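Local coordinates for valine-pyruvate aminotransferase (Salmonella typhimurium, PDB 3G7Q), which uses pyridoxal 5'-phosphate to interconvert valine plus pyruvate with 3-methyl-2-oxobutanoate plus alanine, and is probably involved in the biosynthesis of alanine, at residues A[341-346]-A[372-377]; A[109-114]-A[215-220]; A[316-321]-A[397-402]. All coordinates share one frame; numbering follows the deposited sequence.

From the N terminus, interaction 2 comes first. Helix segment 109-114 meets strand segment 215-220, closing a loop of 100 residues and packing a helix against the central seven-stranded sheet. Further along, 316-321 opens interaction 3, whose partner 397-402 lies near the C terminus. Interaction 1, between 341-346 and 372-377, is nested inside that loop and joins a strand of the six-stranded sheet to the loop after strand 368-369. Interactions 1 and 3 touch, with Leu342 CD1 lying 3.6 Å from Thr318 CG2. Interaction 2 stands apart in series with both, its nearest atoms about 10 Å from interaction 1 and about 20 Å from interaction 3.

Interaction 1. Residues A[341-346]-A[372-377]; sequences FLWLWF and YFFPGL. With EDO (1,2-ethanediol), chain F.
Trp343 presents the far edge of its indole to Phe373 and Phe374 together, and these three aromatic groups make the whole contact between the two segments. Against Phe373 the pair is an offset edge-to-face stack: the indole edge is turned toward the phenyl face, the planes stand at 88° and the six-membered ring centroid of Trp343 is 5.6 Å from that of Phe373. The two side chains run past each other in opposite directions, which brings Trp343 CZ3 to 3.7 Å from Phe373 CD1. Another corner of the indole serves the other ring, with Trp343 CZ2 3.8 Å from Phe374 CE1. CH2, between these corners, is close to both phenyls. CG of Trp343 lies anti to the backbone N (chi1 179°), and this sends the indole toward the loop.

Strand 341-345 belongs to the six-stranded mixed sheet of this class I aminotransferase, which joins strands 157-161 and 165-169 to later strands; there it runs between strands 332-334 and 387-391. The loop follows strand 368-369 and bends through a type II turn from Phe374 to Leu377. Phe373 also stacks on Tyr141 and touches Arg389, which probably occupies the place of the substrate-carboxylate arginine of this family. NE1 of Trp343 is hydrogen-bonded to the hydroxyl of Tyr168, which helps hold the turn of the ring. Just before Phe373, Tyr372 meets O1 of a 1,2-ethanediol, probably from the crystallisation liquor, at its ring edge, in the plane, with OH 2.7 Å from O1 in a hydrogen bond that either could donate; the diol is also bonded to Gly16 O.

Interaction 2. Residues A[109-114]-A[215-220]; sequences SAFFYL and PLVIDN
Phe111 holds CG anti to its carbonyl carbon, and the ring leans out from helix 107-118 to the strand. Asp219 does the reverse: CG is anti to the backbone N (chi1 -172°), which lays the carboxylate across the end of that ring. Val217, two residues earlier on the same strand face, turns its CG1 branch to the helix.

Different atoms of the phenyl ring meet the two strand residues: CE1 serves Val217, while CE2 and CZ serve Asp219. Phe111 CE1 rests 3.6 Å from Val217 CG1, the two side chains sliding past each other in opposite directions. Phe111 CE2 lies 3.5 Å from Asp219 OD2, and Phe111 CZ comes 3.6 Å from Asp219 CB; carboxylate and ring planes are turned 45° apart. One turn along the helix, Leu114 CD1 closes on the same Val217 CG1 at 3.7 Å, so this single methyl is touched by both helix side chains. The other carboxylate oxygen, OD1 of Asp219, takes a hydrogen bond from Ala221 N, which helps fix the rotation of the group. The Asp-Asn-Ala-Tyr sequence starting here matches the place where class I aminotransferases carry the aspartate that faces the pyridine nitrogen of the cofactor, consistent with such a role for Asp219.

Segment 109-114 runs almost antiparallel to strand 216-219 (171°), the axes 11.3 Å apart. Phe111 also touches Cys185 and Cys245 on the flanking strands, and Leu114 reaches Ile271 of helix 265-278, while Leu216 and Ile218 pack on Leu202 of helix 199-211 across the sheet.

Interaction 3. Residues A[316-321]-A[397-402]; sequences QQTIAI and DKIEAG
The CD1 end of Ile321 meets the CG2 branch of Ile399, with Thr318 adding a third methyl. In this apolar packing Ile399 CG2 is the shared point: Thr318 CG2 lies 3.9 Å from it, and Ile321 CD1 lies 4.0 Å from it. Thr318 and Ile321 each cross the Ile399 side chain at about a right angle. Ile321 makes its second touch with its other branch, CG2, which sits 3.8 Å from Glu400 CA and 4.0 Å from Glu400 CB. In Ile321, CG1 is anti to the carbonyl carbon (chi1 -68°) while CG2 is anti to the backbone N, so its two branches spread to neighbouring residues of the other helix.

The segments run in roughly the same direction, at a crossing angle of -29° and with axes 10.2 Å apart. They belong to the long helix 299-325 and the C-terminal helix 396-416, which lie beside one another over the six-stranded sheet that contains strands 341-345 and 387-391. Thr318 and Ile399 both touch Met390 of strand 387-391, and Ile319 reaches Leu342 of strand 341-345, so the buried side of the pair is packed on the sheet.

Glu400 is extended, with CG anti to the backbone N (chi1 -178°), and both its carboxylate oxygens are held by helix 299-325: OE1 in a salt bridge with Arg324, OE2 in a hydrogen bond with the hydroxyl of Tyr325. The buried Thr318 hydroxyl is satisfied by its own helix, bonding to the carbonyl of Arg314 while its methyl faces Ile399.

Interaction 1. Residues A[341-346]-A[372-377]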
loop_
_atom_site.group_PDB
_atom_site.type_symbol
_atom_site.label_atom_id
_atom_site.label_comp_id
_atom_site.label_asym_id
_atom_site.label_seq_id
_atom_site.Cartn_x
_atom_site.Cartn_y
_atom_site.Cartn_z
ATOM N N PHE A 341 20.863 -11.925 6.326
ATOM C CA PHE A 341 20.756 -12.475 7.666
ATOM C C PHE A 341 21.710 -13.631 7.927
ATOM O O PHE A 341 22.163 -14.288 7.011
ATOM C CB PHE A 341 19.348 -13.044 7.882
ATOM C CG PHE A 341 18.250 -12.072 7.544
ATOM C CD1 PHE A 341 17.908 -11.052 8.423
ATOM C CD2 PHE A 341 17.613 -12.142 6.325
ATOM C CE1 PHE A 341 16.921 -10.127 8.087
ATOM C CE2 PHE A 341 16.611 -11.199 5.983
ATOM C CZ PHE A 341 16.277 -10.216 6.846
ATOM N N LEU A 342 21.978 -13.850 9.206
ATOM C CA LEU A 342 22.591 -15.073 9.661
ATOM C C LEU A 342 21.577 -15.748 10.604
ATOM O O LEU A 342 20.940 -15.107 11.463
ATOM C CB LEU A 342 23.935 -14.858 10.341
ATOM C CG LEU A 342 25.078 -14.432 9.429
ATOM C CD1 LEU A 342 26.332 -14.091 10.286
ATOM C CD2 LEU A 342 25.399 -15.511 8.383
ATOM N N TRP A 343 21.417 -17.038 10.397
ATOM C CA TRP A 343 20.524 -17.874 11.208
ATOM C C TRP A 343 21.415 -18.732 12.075
ATOM O O TRP A 343 22.191 -19.590 11.569
ATOM C CB TRP A 343 19.651 -18.700 10.296
ATOM C CG TRP A 343 18.677 -19.654 10.910
ATOM C CD1 TRP A 343 18.767 -21.001 10.959
ATOM C CD2 TRP A 343 17.390 -19.318 11.457
ATOM N NE1 TRP A 343 17.649 -21.526 11.524
ATOM C CE2 TRP A 343 16.782 -20.520 11.837
ATOM C CE3 TRP A 343 16.713 -18.116 11.682
ATOM C CZ2 TRP A 343 15.513 -20.572 12.424
ATOM C CZ3 TRP A 343 15.443 -18.159 12.247
ATOM C CH2 TRP A 343 14.862 -19.381 12.611
ATOM N N LEU A 344 21.280 -18.506 13.383
ATOM C CA LEU A 344 22.121 -19.144 14.383
ATOM C C LEU A 344 21.357 -20.237 15.101
ATOM O O LEU A 344 20.281 -19.981 15.641
ATOM C CB LEU A 344 22.596 -18.118 15.404
ATOM C CG LEU A 344 23.216 -16.825 14.809
ATOM C CD1 LEU A 344 23.640 -15.849 15.929
ATOM C CD2 LEU A 344 24.349 -17.131 13.826
ATOM N N TRP A 345 21.930 -21.440 15.106
ATOM C CA TRP A 345 21.381 -22.594 15.794
ATOM C C TRP A 345 22.313 -22.950 16.955
ATOM O O TRP A 345 23.405 -23.450 16.729
ATOM C CB TRP A 345 21.203 -23.760 14.832
ATOM C CG TRP A 345 20.789 -25.061 15.451
ATOM C CD1 TRP A 345 20.087 -25.248 16.619
ATOM C CD2 TRP A 345 20.964 -26.367 14.876
ATOM N NE1 TRP A 345 19.886 -26.599 16.834
ATOM C CE2 TRP A 345 20.410 -27.302 15.778
ATOM C CE3 TRP A 345 21.546 -26.834 13.697
ATOM C CZ2 TRP A 345 20.428 -28.676 15.536
ATOM C CZ3 TRP A 345 21.580 -28.225 13.470
ATOM C CH2 TRP A 345 21.035 -29.115 14.400
ATOM N N PHE A 346 21.859 -22.673 18.175
ATOM C CA PHE A 346 22.610 -22.925 19.404
ATOM C C PHE A 346 22.286 -24.354 19.754
ATOM O O PHE A 346 21.405 -24.653 20.563
ATOM C CB PHE A 346 22.219 -21.908 20.479
ATOM C CG PHE A 346 22.354 -20.480 20.013
ATOM C CD1 PHE A 346 23.594 -19.968 19.641
ATOM C CD2 PHE A 346 21.240 -19.648 19.909
ATOM C CE1 PHE A 346 23.715 -18.669 19.215
ATOM C CE2 PHE A 346 21.372 -18.343 19.481
ATOM C CZ PHE A 346 22.598 -17.853 19.126
ATOM N N TYR A 372 9.339 -18.094 15.834
ATOM C CA TYR A 372 8.356 -17.335 15.129
ATOM C C TYR A 372 8.342 -17.548 13.615
ATOM O O TYR A 372 7.363 -17.187 12.968
ATOM C CB TYR A 372 8.501 -15.854 15.512
ATOM C CG TYR A 372 8.385 -15.630 17.022
ATOM C CD1 TYR A 372 7.292 -16.128 17.744
ATOM C CD2 TYR A 372 9.343 -14.909 17.717
ATOM C CE1 TYR A 372 7.185 -15.939 19.124
ATOM C CE2 TYR A 372 9.236 -14.706 19.094
ATOM C CZ TYR A 372 8.164 -15.223 19.796
ATOM O OH TYR A 372 8.055 -15.007 21.171
ATOM N N PHE A 373 9.381 -18.188 13.055
ATOM C CA PHE A 373 9.453 -18.458 11.623
ATOM C C PHE A 373 8.958 -19.848 11.192
ATOM O O PHE A 373 9.230 -20.267 10.064
ATOM C CB PHE A 373 10.900 -18.265 11.141
ATOM C CG PHE A 373 11.438 -16.886 11.381
ATOM C CD1 PHE A 373 12.082 -16.564 12.564
ATOM C CD2 PHE A 373 11.295 -15.892 10.418
ATOM C CE1 PHE A 373 12.593 -15.275 12.785
ATOM C CE2 PHE A 373 11.791 -14.612 10.641
ATOM C CZ PHE A 373 12.441 -14.310 11.834
ATOM N N PHE A 374 8.295 -20.569 12.089
ATOM C CA PHE A 374 7.807 -21.916 11.815
ATOM C C PHE A 374 6.319 -22.093 12.096
ATOM O O PHE A 374 5.922 -23.076 12.696
ATOM C CB PHE A 374 8.516 -22.926 12.705
ATOM C CG PHE A 374 9.977 -23.057 12.466
ATOM C CD1 PHE A 374 10.878 -22.307 13.197
ATOM C CD2 PHE A 374 10.459 -24.013 11.597
ATOM C CE1 PHE A 374 12.218 -22.457 13.006
ATOM C CE2 PHE A 374 11.813 -24.166 11.408
ATOM C CZ PHE A 374 12.698 -23.390 12.123
ATOM N N PRO A 375 5.480 -21.176 11.649
ATOM C CA PRO A 375 4.072 -21.431 11.984
ATOM C C PRO A 375 3.478 -22.595 11.197
ATOM O O PRO A 375 3.843 -22.835 10.050
ATOM C CB PRO A 375 3.381 -20.136 11.564
ATOM C CG PRO A 375 4.212 -19.657 10.410
ATOM C CD PRO A 375 5.641 -19.964 10.831
ATOM N N GLY A 376 2.569 -23.317 11.829
ATOM C CA GLY A 376 1.856 -24.385 11.161
ATOM C C GLY A 376 2.566 -25.712 10.984
ATOM O O GLY A 376 2.212 -26.452 10.074
ATOM N N LEU A 377 3.572 -26.010 11.806
ATOM C CA LEU A 377 4.211 -27.324 11.760
ATOM C C LEU A 377 3.227 -28.367 12.192
ATOM O O LEU A 377 2.485 -28.132 13.127
ATOM C CB LEU A 377 5.399 -27.424 12.714
ATOM C CG LEU A 377 6.716 -26.801 12.342
ATOM C CD1 LEU A 377 7.677 -26.836 13.525
ATOM C CD2 LEU A 377 7.306 -27.527 11.116
HETATM C C1 EDO F . 10.003 -12.394 21.781
HETATM O O1 EDO F . 9.951 -13.634 22.505
HETATM C C2 EDO F . 9.529 -11.236 22.663
HETATM O O2 EDO F . 8.150 -11.390 23.030
#

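Interaction 2. Residues A[109-114]-A[215-220]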
loop_
_atom_site.group_PDB
_atom_site.type_symbol
_atom_site.label_atom_id
_atom_site.label_comp_id
_atom_site.label_asym_id
_atom_site.label_seq_id
_atom_site.Cartn_x
_atom_site.Cartn_y
_atom_site.Cartn_z
ATOM N N SER A 109 2.366 -6.897 0.811
ATOM C CA SER A 109 1.051 -6.712 0.198
ATOM C C SER A 109 0.866 -7.727 -0.945
ATOM O O SER A 109 -0.237 -8.202 -1.210
ATOM C CB SER A 109 0.893 -5.290 -0.330
ATOM O OG SER A 109 1.936 -4.994 -1.250
ATOM N N ALA A 110 1.948 -8.018 -1.656
ATOM C CA ALA A 110 1.911 -9.045 -2.694
ATOM C C ALA A 110 1.386 -10.372 -2.121
ATOM O O ALA A 110 0.460 -10.956 -2.669
ATOM C CB ALA A 110 3.289 -9.225 -3.290
ATOM N N PHE A 111 1.949 -10.830 -1.003
ATOM C CA PHE A 111 1.500 -12.113 -0.434
ATOM C C PHE A 111 0.078 -12.076 0.120
ATOM O O PHE A 111 -0.653 -13.070 0.020
ATOM C CB PHE A 111 2.532 -12.656 0.550
ATOM C CG PHE A 111 3.747 -13.164 -0.151
ATOM C CD1 PHE A 111 3.753 -14.440 -0.699
ATOM C CD2 PHE A 111 4.841 -12.346 -0.368
ATOM C CE1 PHE A 111 4.852 -14.900 -1.388
ATOM C CE2 PHE A 111 5.929 -12.794 -1.058
ATOM C CZ PHE A 111 5.930 -14.080 -1.573
ATOM N N PHE A 112 -0.338 -10.924 0.654
ATOM C CA PHE A 112 -1.700 -10.765 1.104
ATOM C C PHE A 112 -2.668 -11.032 -0.043
ATOM O O PHE A 112 -3.681 -11.710 0.133
ATOM C CB PHE A 112 -1.923 -9.354 1.678
ATOM C CG PHE A 112 -3.299 -9.136 2.195
ATOM C CD1 PHE A 112 -3.697 -9.701 3.403
ATOM C CD2 PHE A 112 -4.214 -8.384 1.479
ATOM C CE1 PHE A 112 -4.982 -9.514 3.881
ATOM C CE2 PHE A 112 -5.482 -8.192 1.948
ATOM C CZ PHE A 112 -5.877 -8.754 3.145
ATOM N N TYR A 113 -2.378 -10.493 -1.226
ATOM C CA TYR A 113 -3.233 -10.771 -2.385
ATOM C C TYR A 113 -3.199 -12.255 -2.769
ATOM O O TYR A 113 -4.239 -12.870 -2.983
ATOM C CB TYR A 113 -2.843 -9.946 -3.622
ATOM C CG TYR A 113 -3.021 -8.453 -3.459
ATOM C CD1 TYR A 113 -4.243 -7.923 -3.051
ATOM C CD2 TYR A 113 -1.996 -7.566 -3.766
ATOM C CE1 TYR A 113 -4.420 -6.552 -2.896
ATOM C CE2 TYR A 113 -2.171 -6.188 -3.626
ATOM C CZ TYR A 113 -3.379 -5.694 -3.182
ATOM O OH TYR A 113 -3.560 -4.334 -3.035
ATOM N N LEU A 114 -2.009 -12.826 -2.842
ATOM C CA LEU A 114 -1.894 -14.227 -3.256
ATOM C C LEU A 114 -2.618 -15.144 -2.287
ATOM O O LEU A 114 -3.396 -15.990 -2.725
ATOM C CB LEU A 114 -0.417 -14.623 -3.423
ATOM C CG LEU A 114 0.328 -13.822 -4.508
ATOM C CD1 LEU A 114 1.818 -14.170 -4.482
ATOM C CD2 LEU A 114 -0.304 -14.041 -5.880
ATOM N N PRO A 215 -0.366 -23.130 -7.920
ATOM C CA PRO A 215 0.837 -22.360 -8.233
ATOM C C PRO A 215 2.011 -22.595 -7.303
ATOM O O PRO A 215 1.827 -22.921 -6.121
ATOM C CB PRO A 215 0.391 -20.906 -8.037
ATOM C CG PRO A 215 -0.763 -20.982 -7.076
ATOM C CD PRO A 215 -1.442 -22.287 -7.359
ATOM N N LEU A 216 3.205 -22.401 -7.846
ATOM C CA LEU A 216 4.431 -22.394 -7.052
ATOM C C LEU A 216 4.829 -20.940 -6.951
ATOM O O LEU A 216 5.127 -20.322 -7.954
ATOM C CB LEU A 216 5.549 -23.179 -7.715
ATOM C CG LEU A 216 6.924 -23.129 -7.046
ATOM C CD1 LEU A 216 6.845 -23.552 -5.571
ATOM C CD2 LEU A 216 7.954 -23.979 -7.863
ATOM N N VAL A 217 4.817 -20.404 -5.734
ATOM C CA VAL A 217 5.097 -19.003 -5.500
ATOM C C VAL A 217 6.523 -18.904 -4.986
ATOM O O VAL A 217 6.879 -19.593 -4.025
ATOM C CB VAL A 217 4.095 -18.406 -4.477
ATOM C CG1 VAL A 217 4.342 -16.920 -4.296
ATOM C CG2 VAL A 217 2.645 -18.645 -4.937
ATOM N N ILE A 218 7.339 -18.078 -5.642
ATOM C CA ILE A 218 8.747 -17.885 -5.272
ATOM C C ILE A 218 9.026 -16.417 -4.946
ATOM O O ILE A 218 8.871 -15.535 -5.791
ATOM C CB ILE A 218 9.726 -18.338 -6.380
ATOM C CG1 ILE A 218 9.402 -19.767 -6.834
ATOM C CG2 ILE A 218 11.173 -18.213 -5.870
ATOM C CD1 ILE A 218 10.202 -20.270 -8.085
ATOM N N ASP A 219 9.398 -16.158 -3.704
ATOM C CA ASP A 219 9.751 -14.828 -3.281
ATOM C C ASP A 219 11.237 -14.606 -3.621
ATOM O O ASP A 219 12.112 -15.239 -3.020
ATOM C CB ASP A 219 9.516 -14.651 -1.803
ATOM C CG ASP A 219 9.698 -13.204 -1.368
ATOM O OD1 ASP A 219 10.140 -12.376 -2.195
ATOM O OD2 ASP A 219 9.354 -12.905 -0.218
ATOM N N ASN A 220 11.487 -13.702 -4.578
ATOM C CA ASN A 220 12.818 -13.385 -5.137
ATOM C C ASN A 220 13.244 -11.969 -4.700
ATOM O O ASN A 220 13.998 -11.309 -5.414
ATOM C CB ASN A 220 12.737 -13.473 -6.649
ATOM C CG ASN A 220 14.098 -13.549 -7.380
ATOM O OD1 ASN A 220 14.428 -12.699 -8.214
ATOM N ND2 ASN A 220 14.847 -14.566 -7.096
#

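Interaction 3. Residues A[316-321]-A[397-402]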
loop_
_atom_site.group_PDB
_atom_site.type_symbol
_atom_site.label_atom_id
_atom_site.label_comp_id
_atom_site.label_asym_id
_atom_site.label_seq_id
_atom_site.Cartn_x
_atom_site.Cartn_y
_atom_site.Cartn_z
ATOM N N GLN A 316 31.081 -12.611 5.297
ATOM C CA GLN A 316 32.290 -13.336 5.669
ATOM C C GLN A 316 32.945 -12.725 6.903
ATOM O O GLN A 316 33.427 -13.434 7.806
ATOM C CB GLN A 316 33.264 -13.360 4.486
ATOM C CG GLN A 316 32.803 -14.265 3.361
ATOM C CD GLN A 316 33.939 -14.537 2.365
ATOM O OE1 GLN A 316 34.580 -13.609 1.880
ATOM N NE2 GLN A 316 34.180 -15.800 2.078
ATOM N N GLN A 317 32.991 -11.404 6.945
ATOM C CA GLN A 317 33.560 -10.707 8.092
ATOM C C GLN A 317 32.772 -10.991 9.365
ATOM O O GLN A 317 33.348 -11.247 10.431
ATOM C CB GLN A 317 33.586 -9.207 7.807
ATOM C CG GLN A 317 34.669 -8.817 6.812
ATOM C CD GLN A 317 34.519 -7.431 6.218
ATOM O OE1 GLN A 317 35.360 -6.995 5.414
ATOM N NE2 GLN A 317 33.439 -6.748 6.564
ATOM N N THR A 318 31.450 -10.987 9.252
ATOM C CA THR A 318 30.592 -11.244 10.417
ATOM C C THR A 318 30.743 -12.668 10.950
ATOM O O THR A 318 30.800 -12.897 12.178
ATOM C CB THR A 318 29.125 -10.939 10.055
ATOM O OG1 THR A 318 29.026 -9.564 9.630
ATOM C CG2 THR A 318 28.194 -11.221 11.247
ATOM N N ILE A 319 30.839 -13.647 10.056
ATOM C CA ILE A 319 31.065 -15.013 10.498
ATOM C C ILE A 319 32.386 -15.111 11.241
ATOM O O ILE A 319 32.490 -15.800 12.252
ATOM C CB ILE A 319 31.007 -16.004 9.319
ATOM C CG1 ILE A 319 29.555 -16.123 8.840
ATOM C CG2 ILE A 319 31.539 -17.396 9.743
ATOM C CD1 ILE A 319 29.356 -16.957 7.561
ATOM N N ALA A 320 33.407 -14.442 10.726
ATOM C CA ALA A 320 34.722 -14.478 11.369
ATOM C C ALA A 320 34.642 -13.893 12.794
ATOM O O ALA A 320 35.283 -14.422 13.694
ATOM C CB ALA A 320 35.765 -13.743 10.547
ATOM N N ILE A 321 33.855 -12.826 12.972
ATOM C CA ILE A 321 33.651 -12.210 14.300
ATOM C C ILE A 321 32.989 -13.236 15.198
ATOM O O ILE A 321 33.469 -13.510 16.298
ATOM C CB ILE A 321 32.816 -10.911 14.232
ATOM C CG1 ILE A 321 33.575 -9.789 13.513
ATOM C CG2 ILE A 321 32.434 -10.417 15.648
ATOM C CD1 ILE A 321 32.694 -8.546 13.192
ATOM N N ASP A 397 31.659 -2.851 14.613
ATOM C CA ASP A 397 31.884 -2.613 16.026
ATOM C C ASP A 397 30.615 -2.963 16.788
ATOM O O ASP A 397 30.687 -3.466 17.917
ATOM C CB ASP A 397 32.377 -1.186 16.314
ATOM C CG ASP A 397 31.356 -0.120 15.983
ATOM O OD1 ASP A 397 30.550 -0.309 15.054
ATOM O OD2 ASP A 397 31.385 0.935 16.652
ATOM N N LYS A 398 29.460 -2.690 16.178
ATOM C CA LYS A 398 28.164 -3.022 16.785
ATOM C C LYS A 398 27.954 -4.535 16.763
ATOM O O LYS A 398 27.520 -5.101 17.739
ATOM C CB LYS A 398 27.012 -2.327 16.068
ATOM C CG LYS A 398 26.951 -0.824 16.335
ATOM C CD LYS A 398 26.527 -0.526 17.760
ATOM N N ILE A 399 28.292 -5.156 15.647
ATOM C CA ILE A 399 28.232 -6.618 15.529
ATOM C C ILE A 399 29.078 -7.264 16.606
ATOM O O ILE A 399 28.592 -8.122 17.357
ATOM C CB ILE A 399 28.702 -7.118 14.157
ATOM C CG1 ILE A 399 27.764 -6.650 13.027
ATOM C CG2 ILE A 399 28.796 -8.644 14.152
ATOM C CD1 ILE A 399 26.423 -7.258 13.014
ATOM N N GLU A 400 30.320 -6.813 16.755
ATOM C CA GLU A 400 31.180 -7.446 17.721
ATOM C C GLU A 400 30.698 -7.264 19.156
ATOM O O GLU A 400 30.788 -8.203 19.945
ATOM C CB GLU A 400 32.603 -6.957 17.600
ATOM C CG GLU A 400 33.471 -7.692 18.602
ATOM C CD GLU A 400 34.907 -7.764 18.238
ATOM O OE1 GLU A 400 35.282 -7.302 17.142
ATOM O OE2 GLU A 400 35.653 -8.319 19.070
ATOM N N ALA A 401 30.209 -6.069 19.491
ATOM C CA ALA A 401 29.683 -5.838 20.831
ATOM C C ALA A 401 28.486 -6.754 21.103
ATOM O O ALA A 401 28.358 -7.288 22.212
ATOM C CB ALA A 401 29.304 -4.365 21.018
ATOM N N GLY A 402 27.616 -6.927 20.112
ATOM C CA GLY A 402 26.444 -7.826 20.249
ATOM C C GLY A 402 26.845 -9.285 20.408
ATOM O O GLY A 402 26.296 -10.025 21.248
#